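Local coordinates for protein ferritin heavy chain (Trichoplusia ni, PDB 1Z6O) that probably oxidises ferrous iron as the heavy chain of a secreted 24-subunit ferritin, which stores the iron as ferric hydroxide in a soluble, non-toxic form, at residues G82-T85 and N86-S90. Residues are numbered along the deposited sequence; the frame is centred on the assembly and turned at random.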
ATOM      1  N   GLY M  82      30.282  33.217  29.532  1.00 15.20           N
ATOM      2  CA  GLY M  82      29.873  34.304  30.412  1.00 13.95           C
ATOM      3  C   GLY M  82      30.382  35.675  30.015  1.00 17.88           C
ATOM      4  O   GLY M  82      30.242  36.635  30.777  1.00 16.72           O
ATOM      5  N   GLU M  83      30.961  35.782  28.823  1.00 16.62           N
ATOM      6  CA  GLU M  83      31.489  37.059  28.352  1.00 17.09           C
ATOM      7  C   GLU M  83      30.462  37.838  27.538  1.00 20.73           C
ATOM      8  O   GLU M  83      29.322  37.404  27.362  1.00 17.58           O
ATOM      9  CB  GLU M  83      32.736  36.823  27.490  1.00 17.65           C
ATOM     10  CG  GLU M  83      33.874  36.100  28.224  1.00 17.67           C
ATOM     11  CD  GLU M  83      34.457  36.939  29.374  1.00 27.01           C
ATOM     12  OE1 GLU M  83      34.322  38.179  29.338  1.00 23.27           O
ATOM     13  OE2 GLU M  83      35.063  36.360  30.301  1.00 26.28           O
ATOM     14  N   LEU M  84      30.892  38.996  27.047  1.00 18.12           N
ATOM     15  CA  LEU M  84      30.074  39.881  26.228  1.00 18.59           C
ATOM     16  C   LEU M  84      28.818  40.422  26.906  1.00 20.77           C
ATOM     17  O   LEU M  84      27.772  40.566  26.275  1.00 19.14           O
ATOM     18  CB  LEU M  84      29.729  39.204  24.887  1.00 16.75           C
ATOM     19  CG  LEU M  84      30.970  38.829  24.053  1.00 20.08           C
ATOM     20  CD1 LEU M  84      30.548  38.211  22.716  1.00 18.79           C
ATOM     21  CD2 LEU M  84      31.828  40.087  23.807  1.00 21.20           C
ATOM     22  N   THR M  85      28.924  40.708  28.202  1.00 16.91           N
ATOM     23  CA  THR M  85      27.825  41.339  28.923  1.00 19.64           C
ATOM     24  C   THR M  85      27.975  42.848  28.641  1.00 22.20           C
ATOM     25  O   THR M  85      27.105  43.647  28.972  1.00 24.00           O
ATOM     26  CB  THR M  85      27.902  41.073  30.427  1.00 24.54           C
ATOM     27  OG1 THR M  85      29.235  41.319  30.884  1.00 26.48           O
ATOM     28  CG2 THR M  85      27.517  39.616  30.713  1.00 19.88           C
ATOM     29  N   ASN M  86      29.108  43.213  28.043  1.00 20.87           N
ATOM     30  CA  ASN M  86      29.391  44.584  27.598  1.00 23.77           C
ATOM     31  C   ASN M  86      30.497  44.489  26.530  1.00 21.88           C
ATOM     32  O   ASN M  86      30.977  43.390  26.244  1.00 23.28           O
ATOM     33  CB  ASN M  86      29.822  45.491  28.757  1.00 34.96           C
ATOM     34  CG  ASN M  86      30.956  44.914  29.555  1.00 58.63           C
ATOM     35  OD1 ASN M  86      30.742  44.193  30.535  1.00 76.76           O
ATOM     36  ND2 ASN M  86      32.181  45.215  29.141  1.00 68.01           N
ATOM     37  N   ASP M  87      30.886  45.613  25.929  1.00 21.03           N
ATOM     38  CA  ASP M  87      31.933  45.614  24.890  1.00 22.52           C
ATOM     39  C   ASP M  87      31.533  44.792  23.672  1.00 24.03           C
ATOM     40  O   ASP M  87      32.367  44.122  23.052  1.00 22.05           O
ATOM     41  CB  ASP M  87      33.235  45.039  25.441  1.00 31.08           C
ATOM     42  CG  ASP M  87      33.763  45.834  26.606  1.00 48.59           C
ATOM     43  OD1 ASP M  87      34.201  45.213  27.598  1.00 61.56           O
ATOM     44  OD2 ASP M  87      33.741  47.080  26.520  1.00 51.44           O
ATOM     45  N   VAL M  88      30.253  44.827  23.335  1.00 20.62           N
ATOM     46  CA  VAL M  88      29.788  44.081  22.183  1.00 18.79           C
ATOM     47  C   VAL M  88      29.862  44.954  20.926  1.00 22.46           C
ATOM     48  O   VAL M  88      30.286  44.492  19.869  1.00 21.11           O
ATOM     49  CB  VAL M  88      28.331  43.591  22.396  1.00 21.14           C
ATOM     50  CG1 VAL M  88      27.834  42.881  21.147  1.00 20.95           C
ATOM     51  CG2 VAL M  88      28.269  42.634  23.606  1.00 20.95           C
ATOM     52  N   SER M  89      29.469  46.219  21.050  1.00 22.08           N
ATOM     53  CA  SER M  89      29.462  47.131  19.900  1.00 27.74           C
ATOM     54  C   SER M  89      30.826  47.260  19.228  1.00 27.34           C
ATOM     55  O   SER M  89      30.915  47.366  18.013  1.00 28.58           O
ATOM     56  CB  SER M  89      28.983  48.523  20.326  1.00 29.74           C
ATOM     57  OG  SER M  89      27.647  48.482  20.795  1.00 33.55           O
ATOM     58  N   SER M  90      31.885  47.228  20.026  1.00 23.58           N
ATOM     59  CA  SER M  90      33.244  47.366  19.507  1.00 27.15           C
ATOM     60  C   SER M  90      33.837  46.075  18.947  1.00 26.39           C
ATOM     61  O   SER M  90      34.970  46.071  18.481  1.00 23.12           O
ATOM     62  CB  SER M  90      34.157  47.872  20.624  1.00 28.05           C
ATOM     63  OG  SER M  90      34.110  46.958  21.711  1.00 30.80           O
TER
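Where T85 meets N86, the chain that has just left helix 54-80 illustrates how weak local contacts combine with outside partners to hold a loop without regular structure. The OG1 of T85 lies 3.3 Å from OD1 of N86, a weak hydrogen bond. The N86 side chain stands between its own backbone N and carbonyl carbon (chi1 53°), which lays the amide back over the preceding peptide, with OD1 of N86 3.6 Å from C of T85. D87 then turns the chain with a positive phi, much like that of L84. Its carbonyl oxygen passes 4.1 Å from CD2 of L84. That bend brings V88 back beside L84. One methyl of V88 does the touching: CG2, set beside its own backbone N, sits 3.9 Å from CB of L84, an apolar contact between two buried side chains. The same CG2 also lies 3.4 Å from the carbonyl O of L84, which makes a weak hydrogen bond to N64 of a neighbouring light chain. S89 OG is hydrogen-bonded to E119 of the light chain, whose carboxylate also accepts a hydrogen bond from the backbone N of V88.

Upstream, G82 ends helix 54-80 in a Schellman motif. L84 rests on I75, L78 and L79 of that helix, while R26 of helix 19-47 donates a hydrogen bond to the carbonyl oxygen of D87; thus the start of the long connection to helix 105-132 lies against two helices of the ferritin four-helix bundle and, where V88 packs on L57 of the light chain, against that subunit.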